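Local coordinates for cycloserine biosynthesis protein DcsG (Streptomyces lavendulae, PDB 6JIL) that catalyses the ATP-dependent cyclisation of O-ureido-D-serine to the antibiotic D-cycloserine, releasing ammonium and carbon dioxide, at residues L6-A10 / V11-I15; P20-L23 / E24-T28; R54-W57 / T58-E61; V214-L217 / D218-Q221; R223-D226 / E227-A231. All blocks are in the same frame, centred on the assembly; numbering follows the deposited sequence.

Interaction 1 of 5, residues L6-A10 / V11-I15; sequences LVTDA and VSLPI
Asp-9 and Ser-12 close the turn that follows strand 4-8, an inner strand of the parallel sheet, and that starts the crossover toward helix 19-28. The tight part of the contact is centred on Asp-9, which is buried. Its carboxylate oxygen OD2 is gripped twice by one residue. Ser-12 OG donates to Asp-9 OD2 at 2.7 Å, from the syn side but 27° out of the carboxylate plane. Ser-12 N donates to the same OD2 at 2.9 Å, nearly along its C-O axis. CG of Asp-9 stands between the backbone N and the carbonyl carbon (chi1 66°), which brings OD2 to Ser-12 N and OG. The other oxygen, OD1, is taken up by Thr-58 and Trp-38, so the whole carboxylate is fixed. The backbone repeats the grip: Leu-13 N donates to Asp-9 O at 2.9 Å, and Ser-12 N adds a weak bond to that oxygen. CD1 of Leu-13 lies 3.7 Å from Thr-8 OG1, the two side chains crossing at about a right angle. Thr-8 OG1 is hydrogen-bonded to Ser-55, in the next strand of the sheet. Leu-13, though exposed, also leans on Val-35.

The loose side of the turn is made by Ala-10, Val-11 and Pro-14, all exposed. Ala-10 points its CB away from residues 11-15, while its backbone N is held by Asp-37. Val-11 adds little beyond its CB, 3.9 Å from Asp-9 OD2. The closest touch of the proline ring on this side is Pro-14 CD against Ala-10 O, at 3.1 Å.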
loop_
_atom_site.group_PDB
_atom_site.type_symbol
_atom_site.label_atom_id
_atom_site.label_comp_id
_atom_site.label_asym_id
_atom_site.label_seq_id
_atom_site.Cartn_x
_atom_site.Cartn_y
_atom_site.Cartn_z
ATOM N N LEU A 6 -1.308 17.341 6.614
ATOM C CA LEU A 6 -1.781 16.167 5.881
ATOM C C LEU A 6 -1.060 16.256 4.531
ATOM O O LEU A 6 -1.389 17.092 3.692
ATOM C CB LEU A 6 -3.305 16.212 5.704
ATOM C CG LEU A 6 -4.144 16.242 6.998
ATOM C CD1 LEU A 6 -5.623 16.285 6.655
ATOM C CD2 LEU A 6 -3.847 15.023 7.862
ATOM N N VAL A 7 -0.061 15.401 4.339
ATOM C CA VAL A 7 0.753 15.433 3.133
ATOM C C VAL A 7 0.165 14.822 1.871
ATOM O O VAL A 7 -0.345 13.705 1.872
ATOM C CB VAL A 7 2.132 14.780 3.386
ATOM C CG1 VAL A 7 3.047 14.993 2.178
ATOM C CG2 VAL A 7 2.763 15.374 4.631
ATOM N N THR A 8 0.281 15.568 0.783
ATOM C CA THR A 8 -0.210 15.150 -0.522
ATOM C C THR A 8 0.733 15.781 -1.551
ATOM O O THR A 8 1.858 16.155 -1.222
ATOM C CB THR A 8 -1.660 15.690 -0.756
ATOM O OG1 THR A 8 -2.183 15.181 -1.988
ATOM C CG2 THR A 8 -1.655 17.231 -0.810
ATOM N N ASP A 9 0.280 15.851 -2.797
ATOM C CA ASP A 9 1.026 16.514 -3.861
ATOM C C ASP A 9 0.010 16.859 -4.946
ATOM O O ASP A 9 -0.996 16.166 -5.109
ATOM C CB ASP A 9 2.242 15.685 -4.359
ATOM C CG ASP A 9 1.876 14.385 -5.068
ATOM O OD1 ASP A 9 2.623 13.406 -4.856
ATOM O OD2 ASP A 9 0.900 14.333 -5.849
ATOM N N ALA A 10 0.249 17.965 -5.643
ATOM C CA ALA A 10 -0.674 18.457 -6.659
ATOM C C ALA A 10 -1.292 17.411 -7.571
ATOM O O ALA A 10 -2.512 17.386 -7.758
ATOM C CB ALA A 10 0.003 19.548 -7.494
ATOM N N VAL A 11 -0.463 16.544 -8.137
ATOM C CA VAL A 11 -0.957 15.519 -9.051
ATOM C C VAL A 11 -1.905 14.519 -8.405
ATOM O O VAL A 11 -2.847 14.051 -9.036
ATOM C CB VAL A 11 0.219 14.729 -9.681
ATOM C CG1 VAL A 11 -0.309 13.595 -10.544
ATOM C CG2 VAL A 11 1.093 15.672 -10.514
ATOM N N SER A 12 -1.657 14.207 -7.143
ATOM C CA SER A 12 -2.444 13.214 -6.427
ATOM C C SER A 12 -3.667 13.712 -5.683
ATOM O O SER A 12 -4.610 12.954 -5.477
ATOM C CB SER A 12 -1.535 12.471 -5.447
ATOM O OG SER A 12 -0.405 11.950 -6.129
ATOM N N LEU A 13 -3.660 14.979 -5.281
ATOM C CA LEU A 13 -4.780 15.521 -4.528
ATOM C C LEU A 13 -6.161 15.294 -5.165
ATOM O O LEU A 13 -7.140 15.074 -4.458
ATOM C CB LEU A 13 -4.561 17.007 -4.263
ATOM C CG LEU A 13 -5.544 17.630 -3.269
ATOM C CD1 LEU A 13 -5.459 16.892 -1.945
ATOM C CD2 LEU A 13 -5.231 19.114 -3.083
ATOM N N PRO A 14 -6.256 15.352 -6.503
ATOM C CA PRO A 14 -7.543 15.145 -7.182
ATOM C C PRO A 14 -8.121 13.740 -7.057
ATOM O O PRO A 14 -9.324 13.544 -7.232
ATOM C CB PRO A 14 -7.230 15.500 -8.632
ATOM C CG PRO A 14 -6.168 16.550 -8.492
ATOM C CD PRO A 14 -5.274 15.934 -7.438
ATOM N N ILE A 15 -7.280 12.754 -6.774
ATOM C CA ILE A 15 -7.788 11.395 -6.637
ATOM C C ILE A 15 -7.754 10.909 -5.190
ATOM O O ILE A 15 -7.873 9.720 -4.930
ATOM C CB ILE A 15 -7.007 10.401 -7.520
ATOM C CG1 ILE A 15 -5.538 10.367 -7.093
ATOM C CG2 ILE A 15 -7.143 10.805 -8.979
ATOM C CD1 ILE A 15 -4.771 9.164 -7.605
#

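Interaction 2 of 5, residues P20-L23 / E24-T28; sequences PPLL and EACRT
Glu-24 begins the second half of helix 19-28, the crossover helix of the beta-alpha-beta unit formed with strands 4-8 and 33-37, and ties back to Pro-20 one turn earlier. Its backbone bond, Glu-24 N to Pro-20 O, is weak at 3.3 Å. A water bridges the same two residues, donating to both Pro-20 O and Glu-24 OE1. The side chain of Glu-24 is bent at chi2 (-43°), which lays the carboxylate along the helix surface.

Ala-25 comes next. Its N bonds to Pro-21 O at 3.1 Å, and its methyl faces helix 285-296, touching Ala-286 and Ala-290. Cys-26 N bonds to Leu-22 O at 2.9 Å. Among the buried side chains, Leu-22 CD1 packs on Cys-26 SG at 4.0 Å; Leu-22 also meets Phe-289.

Arg-27 N bonds to Leu-23 O at 3.0 Å. Its side chain turns back at chi3 to form a salt bridge with Glu-24 on the exposed side. Arg-27 NH2 meets Glu-24 OE1 at 2.6 Å, on the syn lone pair and in the guanidinium plane. NE of Arg-27 adds weak bonds to both carboxylate oxygens; the carboxylate thus sits at the edge of the guanidinium. Thr-28 closes the walk. Its hydroxyl turns back onto Ala-25 O in a bond modelled very short, so its length is doubtful. The backbone is plainer: Thr-28 N reaches Glu-24 O at 2.9 Å.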
loop_
_atom_site.group_PDB
_atom_site.type_symbol
_atom_site.label_atom_id
_atom_site.label_comp_id
_atom_site.label_asym_id
_atom_site.label_seq_id
_atom_site.Cartn_x
_atom_site.Cartn_y
_atom_site.Cartn_z
ATOM N N PRO A 20 -11.390 15.187 1.627
ATOM C CA PRO A 20 -12.574 15.964 2.025
ATOM C C PRO A 20 -13.218 15.446 3.319
ATOM O O PRO A 20 -13.407 16.200 4.272
ATOM C CB PRO A 20 -13.501 15.833 0.815
ATOM C CG PRO A 20 -12.541 15.734 -0.335
ATOM C CD PRO A 20 -11.468 14.791 0.207
ATOM N N PRO A 21 -13.568 14.150 3.368
ATOM C CA PRO A 21 -14.178 13.634 4.596
ATOM C C PRO A 21 -13.224 13.635 5.802
ATOM O O PRO A 21 -13.656 13.826 6.940
ATOM C CB PRO A 21 -14.618 12.224 4.195
ATOM C CG PRO A 21 -13.637 11.851 3.131
ATOM C CD PRO A 21 -13.521 13.106 2.326
ATOM N N LEU A 22 -11.933 13.429 5.552
ATOM C CA LEU A 22 -10.953 13.416 6.638
ATOM C C LEU A 22 -10.845 14.789 7.287
ATOM O O LEU A 22 -10.717 14.896 8.508
ATOM C CB LEU A 22 -9.574 12.965 6.129
ATOM C CG LEU A 22 -8.401 13.051 7.126
ATOM C CD1 LEU A 22 -8.770 12.356 8.442
ATOM C CD2 LEU A 22 -7.149 12.415 6.515
ATOM N N LEU A 23 -10.904 15.839 6.473
ATOM C CA LEU A 23 -10.824 17.198 6.989
ATOM C C LEU A 23 -12.032 17.524 7.873
ATOM O O LEU A 23 -11.895 18.179 8.906
ATOM C CB LEU A 23 -10.736 18.200 5.838
ATOM C CG LEU A 23 -9.414 18.263 5.063
ATOM C CD1 LEU A 23 -9.542 19.259 3.914
ATOM C CD2 LEU A 23 -8.291 18.688 5.999
ATOM N N GLU A 24 -13.217 17.073 7.475
ATOM C CA GLU A 24 -14.403 17.332 8.275
ATOM C C GLU A 24 -14.304 16.609 9.615
ATOM O O GLU A 24 -14.633 17.173 10.663
ATOM C CB GLU A 24 -15.663 16.893 7.529
ATOM C CG GLU A 24 -16.033 17.827 6.394
ATOM C CD GLU A 24 -15.898 19.300 6.782
ATOM O OE1 GLU A 24 -14.848 19.912 6.470
ATOM O OE2 GLU A 24 -16.839 19.839 7.413
ATOM N N ALA A 25 -13.834 15.364 9.575
ATOM C CA ALA A 25 -13.668 14.560 10.781
ATOM C C ALA A 25 -12.658 15.235 11.706
ATOM O O ALA A 25 -12.842 15.264 12.925
ATOM C CB ALA A 25 -13.187 13.159 10.413
ATOM N N CYS A 26 -11.589 15.771 11.124
ATOM C CA CYS A 26 -10.572 16.454 11.916
ATOM C C CYS A 26 -11.209 17.628 12.621
ATOM O O CYS A 26 -10.918 17.902 13.785
ATOM C CB CYS A 26 -9.427 16.948 11.031
ATOM S SG CYS A 26 -8.259 15.645 10.628
ATOM N N ARG A 27 -12.088 18.309 11.895
ATOM C CA ARG A 27 -12.804 19.461 12.410
ATOM C C ARG A 27 -13.645 19.008 13.602
ATOM O O ARG A 27 -13.718 19.695 14.617
ATOM C CB ARG A 27 -13.709 20.023 11.308
ATOM C CG ARG A 27 -14.279 21.412 11.558
ATOM C CD ARG A 27 -15.391 21.723 10.549
ATOM N NE ARG A 27 -14.940 21.537 9.172
ATOM C CZ ARG A 27 -14.100 22.355 8.541
ATOM N NH1 ARG A 27 -13.625 23.427 9.160
ATOM N NH2 ARG A 27 -13.709 22.082 7.302
ATOM N N THR A 28 -14.268 17.837 13.479
ATOM C CA THR A 28 -15.110 17.322 14.547
ATOM C C THR A 28 -14.329 16.910 15.801
ATOM O O THR A 28 -14.865 16.955 16.901
ATOM C CB THR A 28 -15.982 16.130 14.063
ATOM O OG1 THR A 28 -15.147 15.009 13.755
ATOM C CG2 THR A 28 -16.764 16.510 12.815
HETATM O O HOH W 1 -13.969 18.914 4.039
#

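Interaction 3 of 5, residues R54-W57 / T58-E61; sequences RSPW and TWAE
Trp-59 sets the CD1 edge of its indole against the Pro-56 carbonyl oxygen, with Pro-56 O 3.0 Å from Trp-59 CD1 and near the ring plane. The same oxygen accepts a hydrogen bond from Trp-59 N, also at 3.0 Å. CG of Trp-59 lies between its own N and carbonyl carbon (chi1 69°), and this folds the ring back toward Pro-56. The pyrrole side of Trp-59 also nears the other indole: its NE1 lies 4.3 Å from Trp-57 CD1, at the edge of the Trp-57 ring. One face of Trp-57 is taken by Ser-55 CB, which sits over the ring centre. Both indole N-H groups are satisfied by Glu-274: NE1 of Trp-57 by its backbone O, NE1 of Trp-59 by its carboxylate. A water donates to both Trp-57 O and Glu-61 OE2. Trp-57 comes within about 5 Å of the side chain of the metal ligand Glu-271, and Trp-59 within about 7 Å of a magnesium ion. The arrangement is an inverse gamma turn at Pro-56 leading into a 3-10 turn, at the end of strand 50-55 and beside the metal site.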
loop_
_atom_site.group_PDB
_atom_site.type_symbol
_atom_site.label_atom_id
_atom_site.label_comp_id
_atom_site.label_asym_id
_atom_site.label_seq_id
_atom_site.Cartn_x
_atom_site.Cartn_y
_atom_site.Cartn_z
ATOM N N ARG A 54 -0.793 11.333 3.662
ATOM C CA ARG A 54 -2.063 10.910 3.117
ATOM C C ARG A 54 -2.009 10.471 1.667
ATOM O O ARG A 54 -2.289 9.312 1.361
ATOM C CB ARG A 54 -3.093 12.030 3.287
ATOM C CG ARG A 54 -3.516 12.249 4.736
ATOM C CD ARG A 54 -4.054 10.951 5.298
ATOM N NE ARG A 54 -4.974 10.375 4.330
ATOM C CZ ARG A 54 -5.009 9.092 3.993
ATOM N NH1 ARG A 54 -4.179 8.224 4.559
ATOM N NH2 ARG A 54 -5.843 8.689 3.039
ATOM N N SER A 55 -1.631 11.383 0.776
ATOM C CA SER A 55 -1.601 11.054 -0.637
ATOM C C SER A 55 -0.478 11.658 -1.480
ATOM O O SER A 55 -0.741 12.242 -2.530
ATOM C CB SER A 55 -2.942 11.427 -1.259
ATOM O OG SER A 55 -3.247 12.782 -0.983
ATOM N N PRO A 56 0.785 11.522 -1.038
ATOM C CA PRO A 56 1.912 12.061 -1.799
ATOM C C PRO A 56 2.222 10.935 -2.779
ATOM O O PRO A 56 3.352 10.455 -2.877
ATOM C CB PRO A 56 2.977 12.195 -0.735
ATOM C CG PRO A 56 2.767 10.936 0.047
ATOM C CD PRO A 56 1.263 10.846 0.182
ATOM N N TRP A 57 1.198 10.516 -3.510
ATOM C CA TRP A 57 1.339 9.372 -4.392
ATOM C C TRP A 57 2.300 9.406 -5.564
ATOM O O TRP A 57 2.522 8.372 -6.202
ATOM C CB TRP A 57 -0.048 8.902 -4.829
ATOM C CG TRP A 57 -0.881 8.474 -3.637
ATOM C CD1 TRP A 57 -0.424 7.891 -2.482
ATOM C CD2 TRP A 57 -2.298 8.592 -3.486
ATOM N NE1 TRP A 57 -1.467 7.647 -1.624
ATOM C CE2 TRP A 57 -2.630 8.065 -2.216
ATOM C CE3 TRP A 57 -3.322 9.090 -4.299
ATOM C CZ2 TRP A 57 -3.941 8.024 -1.742
ATOM C CZ3 TRP A 57 -4.632 9.051 -3.826
ATOM C CH2 TRP A 57 -4.927 8.521 -2.559
ATOM N N THR A 58 2.893 10.562 -5.850
ATOM C CA THR A 58 3.855 10.598 -6.940
ATOM C C THR A 58 5.192 10.078 -6.406
ATOM O O THR A 58 6.189 10.062 -7.122
ATOM C CB THR A 58 4.048 12.029 -7.526
ATOM O OG1 THR A 58 4.488 12.927 -6.501
ATOM C CG2 THR A 58 2.751 12.531 -8.124
ATOM N N TRP A 59 5.209 9.649 -5.146
ATOM C CA TRP A 59 6.441 9.124 -4.566
ATOM C C TRP A 59 6.860 7.903 -5.367
ATOM O O TRP A 59 8.040 7.551 -5.408
ATOM C CB TRP A 59 6.255 8.731 -3.092
ATOM C CG TRP A 59 5.377 7.526 -2.859
ATOM C CD1 TRP A 59 4.036 7.521 -2.577
ATOM C CD2 TRP A 59 5.774 6.151 -2.917
ATOM N NE1 TRP A 59 3.577 6.232 -2.462
ATOM C CE2 TRP A 59 4.621 5.369 -2.667
ATOM C CE3 TRP A 59 6.992 5.501 -3.159
ATOM C CZ2 TRP A 59 4.650 3.972 -2.655
ATOM C CZ3 TRP A 59 7.018 4.110 -3.148
ATOM C CH2 TRP A 59 5.853 3.363 -2.898
ATOM N N ALA A 60 5.882 7.259 -6.002
ATOM C CA ALA A 60 6.137 6.077 -6.817
ATOM C C ALA A 60 6.990 6.412 -8.035
ATOM O O ALA A 60 7.567 5.520 -8.651
ATOM C CB ALA A 60 4.823 5.454 -7.268
ATOM N N GLU A 61 7.052 7.696 -8.380
ATOM C CA GLU A 61 7.840 8.162 -9.521
ATOM C C GLU A 61 9.217 8.624 -9.072
ATOM O O GLU A 61 10.151 8.671 -9.870
ATOM C CB GLU A 61 7.142 9.324 -10.221
ATOM C CG GLU A 61 6.034 8.905 -11.142
ATOM C CD GLU A 61 5.174 10.071 -11.553
ATOM O OE1 GLU A 61 5.738 11.121 -11.935
ATOM O OE2 GLU A 61 3.930 9.940 -11.496
HETATM O O HOH W 2 2.732 8.316 -9.191
#

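Interaction 4 of 5, residues V214-L217 / D218-Q221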
loop_
_atom_site.group_PDB
_atom_site.type_symbol
_atom_site.label_atom_id
_atom_site.label_comp_id
_atom_site.label_asym_id
_atom_site.label_seq_id
_atom_site.Cartn_x
_atom_site.Cartn_y
_atom_site.Cartn_z
ATOM N N VAL A 214 -6.417 1.370 -13.409
ATOM C CA VAL A 214 -6.042 2.143 -12.248
ATOM C C VAL A 214 -7.332 2.156 -11.403
ATOM O O VAL A 214 -8.412 2.421 -11.919
ATOM C CB VAL A 214 -5.563 3.548 -12.724
ATOM C CG1 VAL A 214 -6.504 4.646 -12.277
ATOM C CG2 VAL A 214 -4.152 3.776 -12.255
ATOM N N PRO A 215 -7.230 1.843 -10.098
ATOM C CA PRO A 215 -8.364 1.791 -9.161
ATOM C C PRO A 215 -9.196 3.049 -8.938
ATOM O O PRO A 215 -9.187 3.620 -7.850
ATOM C CB PRO A 215 -7.713 1.303 -7.876
ATOM C CG PRO A 215 -6.388 1.954 -7.936
ATOM C CD PRO A 215 -5.963 1.690 -9.364
ATOM N N THR A 216 -9.930 3.465 -9.964
ATOM C CA THR A 216 -10.787 4.639 -9.870
ATOM C C THR A 216 -12.084 4.270 -9.137
ATOM O O THR A 216 -12.373 3.092 -8.941
ATOM C CB THR A 216 -11.111 5.180 -11.269
ATOM O OG1 THR A 216 -11.385 4.083 -12.151
ATOM C CG2 THR A 216 -9.938 5.982 -11.812
ATOM N N LEU A 217 -12.863 5.271 -8.742
ATOM C CA LEU A 217 -14.113 5.032 -8.011
ATOM C C LEU A 217 -15.055 3.991 -8.604
ATOM O O LEU A 217 -15.688 3.239 -7.867
ATOM C CB LEU A 217 -14.877 6.348 -7.815
ATOM C CG LEU A 217 -14.207 7.273 -6.800
ATOM C CD1 LEU A 217 -14.984 8.575 -6.669
ATOM C CD2 LEU A 217 -14.130 6.549 -5.463
ATOM N N ASP A 218 -15.160 3.938 -9.926
ATOM C CA ASP A 218 -16.046 2.962 -10.541
ATOM C C ASP A 218 -15.545 1.530 -10.339
ATOM O O ASP A 218 -16.284 0.563 -10.539
ATOM C CB ASP A 218 -16.229 3.280 -12.028
ATOM C CG ASP A 218 -14.918 3.440 -12.760
ATOM O OD1 ASP A 218 -14.004 4.101 -12.225
ATOM O OD2 ASP A 218 -14.811 2.914 -13.884
ATOM N N PHE A 219 -14.293 1.393 -9.922
ATOM C CA PHE A 219 -13.735 0.068 -9.679
ATOM C C PHE A 219 -13.908 -0.340 -8.221
ATOM O O PHE A 219 -13.462 -1.416 -7.821
ATOM C CB PHE A 219 -12.243 0.026 -10.030
ATOM C CG PHE A 219 -11.961 -0.085 -11.502
ATOM C CD1 PHE A 219 -11.599 1.031 -12.242
ATOM C CD2 PHE A 219 -12.043 -1.312 -12.145
ATOM C CE1 PHE A 219 -11.317 0.925 -13.604
ATOM C CE2 PHE A 219 -11.766 -1.428 -13.508
ATOM C CZ PHE A 219 -11.400 -0.307 -14.238
ATOM N N ARG A 220 -14.558 0.511 -7.430
ATOM C CA ARG A 220 -14.757 0.216 -6.010
ATOM C C ARG A 220 -16.211 0.202 -5.558
ATOM O O ARG A 220 -17.064 0.857 -6.150
ATOM C CB ARG A 220 -14.008 1.234 -5.155
ATOM C CG ARG A 220 -12.645 1.598 -5.688
ATOM C CD ARG A 220 -11.921 2.518 -4.737
ATOM N NE ARG A 220 -10.694 3.011 -5.339
ATOM C CZ ARG A 220 -9.624 3.389 -4.654
ATOM N NH1 ARG A 220 -9.628 3.325 -3.331
ATOM N NH2 ARG A 220 -8.557 3.842 -5.295
ATOM N N GLN A 221 -16.477 -0.546 -4.495
ATOM C CA GLN A 221 -17.807 -0.626 -3.917
ATOM C C GLN A 221 -17.761 -1.218 -2.516
ATOM O O GLN A 221 -17.012 -2.164 -2.256
ATOM C CB GLN A 221 -18.753 -1.434 -4.812
ATOM C CG GLN A 221 -18.260 -2.779 -5.246
ATOM C CD GLN A 221 -19.278 -3.492 -6.112
ATOM O OE1 GLN A 221 -19.727 -2.957 -7.130
ATOM N NE2 GLN A 221 -19.654 -4.706 -5.713
#
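Arg-220, inferred to be an active-site residue of this ATP-grasp enzyme, reaches back to Pro-215, the centre of an inverse gamma turn in the loop before strand 220-223. Its guanidinium grips one carbonyl side-on with two nitrogens. Arg-220 NH2 donates to Pro-215 O at 2.6 Å, in the carbonyl plane. Arg-220 NE donates to the same Pro-215 O at 3.0 Å, from 49° above that plane. The oxygen lies in the guanidinium plane for both bonds, which fixes the rotation of the group. The chain runs extended from CG to NE, so it spans the turn without a kink. NH1 is held by Asn-278 and Ser-276, and NH2 also bonds a tartrate, probably from the crystallisation liquor.

A second set of bonds ties the turn. Thr-216 OG1 donates to Asp-218 OD1 at 2.6 Å, on the syn side, somewhat out of the carboxylate plane, and the two side chains point the same way. The Phe-219 ring offers its edge to that hydroxyl, with CD1 of Phe-219 3.1 Å from Thr-216 OG1. Two backbone bonds complete the 3-10 turn: Phe-219 N to Thr-216 O at 2.7 Å and Arg-220 N to Leu-217 O at 3.0 Å.

Pro-215 lies about 4 Å from the side chain of the ATP-binding Ser-144. Phe-219 meets the ring of His-213. The turn delivers the chain to strand 220-223, an outermost strand of its antiparallel sheet, whose neighbour is strand 195-202.

Interaction 5 of 5, residues R223-D226 / E227-A231; sequences RDAD and EDQRA
Asp-226 keeps an extended backbone (phi -81°, psi 174°) at the N-cap position of helix 227-244, and the chain coils directly after it, with Arg-230 N bonded to Asp-226 O at 3.0 Å. That first helical bond is nearly straight.

The side chain of Gln-229, three residues on, reaches back over the cap. Its OE1 accepts from Asp-226 N at 3.1 Å, in the carbonyl plane and on a lone pair. The side chain of the third helical residue thus holds the N-H of the N-cap, as in a capping box; only this bond of such a box is established here. The Gln-229 chain is extended beyond CG, and this stretch carries the amide back to the cap. It crosses the Asp-226 side chain at about a right angle. The modelled approach of the two groups is too tight in places, so its details are doubtful.

Arg-230 covers Ala-225. CG of Arg-230 packs on Ala-225 CB at 3.8 Å, and the bent chain then brings one guanidinium face over Ala-225 O without a hydrogen bond. Ala-225 is buried, and both it and Arg-230 touch Leu-189 of strand 186-192. Arg-230 also touches Tyr-196.

Acids gather at the helix start. Asp-226 OD2 lies 4.3 Å from Asp-228 OD1, with the carboxylate planes nearly perpendicular, and Glu-227 is exposed beside them. Such a pair should repel, but acids at the start of a helix would be favoured by its positive end. The chemistry therefore implies a helix start fastened by an amide and probably steadied by negative charge.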
loop_
_atom_site.group_PDB
_atom_site.type_symbol
_atom_site.label_atom_id
_atom_site.label_comp_id
_atom_site.label_asym_id
_atom_site.label_seq_id
_atom_site.Cartn_x
_atom_site.Cartn_y
_atom_site.Cartn_z
ATOM N N ARG A 223 -18.005 -3.173 0.808
ATOM C CA ARG A 223 -18.038 -4.611 1.018
ATOM C C ARG A 223 -17.929 -4.910 2.506
ATOM O O ARG A 223 -17.331 -4.153 3.265
ATOM C CB ARG A 223 -16.866 -5.267 0.294
ATOM C CG ARG A 223 -16.988 -6.766 0.107
ATOM C CD ARG A 223 -17.808 -7.081 -1.137
ATOM N NE ARG A 223 -17.224 -8.185 -1.894
ATOM C CZ ARG A 223 -17.567 -8.503 -3.140
ATOM N NH1 ARG A 223 -18.498 -7.797 -3.776
ATOM N NH2 ARG A 223 -16.976 -9.519 -3.757
ATOM N N ASP A 224 -18.510 -6.015 2.927
ATOM C CA ASP A 224 -18.423 -6.396 4.326
ATOM C C ASP A 224 -17.493 -7.597 4.385
ATOM O O ASP A 224 -17.853 -8.690 3.947
ATOM C CB ASP A 224 -19.802 -6.758 4.853
ATOM C CG ASP A 224 -20.077 -6.138 6.194
ATOM O OD1 ASP A 224 -19.575 -6.675 7.206
ATOM O OD2 ASP A 224 -20.779 -5.100 6.232
ATOM N N ALA A 225 -16.288 -7.388 4.903
ATOM C CA ALA A 225 -15.299 -8.461 4.987
ATOM C C ALA A 225 -15.759 -9.532 5.963
ATOM O O ALA A 225 -16.290 -9.212 7.027
ATOM C CB ALA A 225 -13.951 -7.899 5.423
ATOM N N ASP A 226 -15.564 -10.799 5.606
ATOM C CA ASP A 226 -15.970 -11.877 6.495
ATOM C C ASP A 226 -14.930 -12.090 7.582
ATOM O O ASP A 226 -13.866 -11.463 7.568
ATOM C CB ASP A 226 -16.222 -13.183 5.725
ATOM C CG ASP A 226 -15.069 -13.578 4.829
ATOM O OD1 ASP A 226 -14.944 -12.997 3.731
ATOM O OD2 ASP A 226 -14.286 -14.471 5.213
ATOM N N GLU A 227 -15.254 -12.961 8.534
ATOM C CA GLU A 227 -14.366 -13.260 9.657
ATOM C C GLU A 227 -12.947 -13.623 9.247
ATOM O O GLU A 227 -11.984 -13.070 9.771
ATOM C CB GLU A 227 -14.956 -14.391 10.501
ATOM C CG GLU A 227 -16.141 -13.960 11.339
ATOM C CD GLU A 227 -16.792 -15.115 12.074
ATOM O OE1 GLU A 227 -17.639 -14.849 12.957
ATOM O OE2 GLU A 227 -16.466 -16.284 11.765
ATOM N N ASP A 228 -12.828 -14.554 8.309
ATOM C CA ASP A 228 -11.528 -15.004 7.833
ATOM C C ASP A 228 -10.680 -13.871 7.291
ATOM O O ASP A 228 -9.493 -13.770 7.604
ATOM C CB ASP A 228 -11.707 -16.058 6.749
ATOM C CG ASP A 228 -12.183 -17.382 7.304
ATOM O OD1 ASP A 228 -12.675 -18.213 6.505
ATOM O OD2 ASP A 228 -12.057 -17.592 8.535
ATOM N N GLN A 229 -11.291 -13.019 6.476
ATOM C CA GLN A 229 -10.575 -11.906 5.883
ATOM C C GLN A 229 -10.100 -10.944 6.962
ATOM O O GLN A 229 -8.937 -10.529 6.961
ATOM C CB GLN A 229 -11.473 -11.199 4.867
ATOM C CG GLN A 229 -11.897 -12.101 3.719
ATOM C CD GLN A 229 -12.780 -11.393 2.712
ATOM O OE1 GLN A 229 -13.837 -10.864 3.060
ATOM N NE2 GLN A 229 -12.355 -11.382 1.451
ATOM N N ARG A 230 -10.990 -10.612 7.894
ATOM C CA ARG A 230 -10.638 -9.701 8.976
ATOM C C ARG A 230 -9.593 -10.348 9.867
ATOM O O ARG A 230 -8.707 -9.675 10.399
ATOM C CB ARG A 230 -11.885 -9.331 9.780
ATOM C CG ARG A 230 -12.897 -8.556 8.963
ATOM C CD ARG A 230 -14.038 -8.024 9.806
ATOM N NE ARG A 230 -14.976 -9.062 10.211
ATOM C CZ ARG A 230 -16.069 -8.829 10.931
ATOM N NH1 ARG A 230 -16.355 -7.590 11.324
ATOM N NH2 ARG A 230 -16.877 -9.833 11.260
ATOM N N ALA A 231 -9.688 -11.663 10.012
ATOM C CA ALA A 231 -8.728 -12.401 10.821
ATOM C C ALA A 231 -7.331 -12.322 10.193
ATOM O O ALA A 231 -6.340 -12.107 10.890
ATOM C CB ALA A 231 -9.168 -13.850 10.951
#

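How the interactions relate
Interactions 1 and 3 are the closest pair, with centres about 8 Å apart. They end neighbouring strands of one parallel sheet and are joined side chain to side chain: Asp-9 OD1 to Thr-58 OG1 at 2.5 Å and Thr-8 OG1 to Ser-55 OG at 2.8 Å. Interaction 2 covers this sheet: Leu-23 CD2 packs on Leu-6 CD1 at 3.7 Å and Leu-22 CD2 on Arg-54 CD at 3.6 Å. Interactions 4 and 5 lie in series within the ATP-grasp region, at the start and at the end of strand 220-223. Interaction 4 holds Arg-220, inferred to belong to the active site, and interaction 3 stands near the metal ligand Glu-271; their nearest atoms are about 7 Å apart. Interaction 5 is remote, its Gln-229 about 14 Å from ADP.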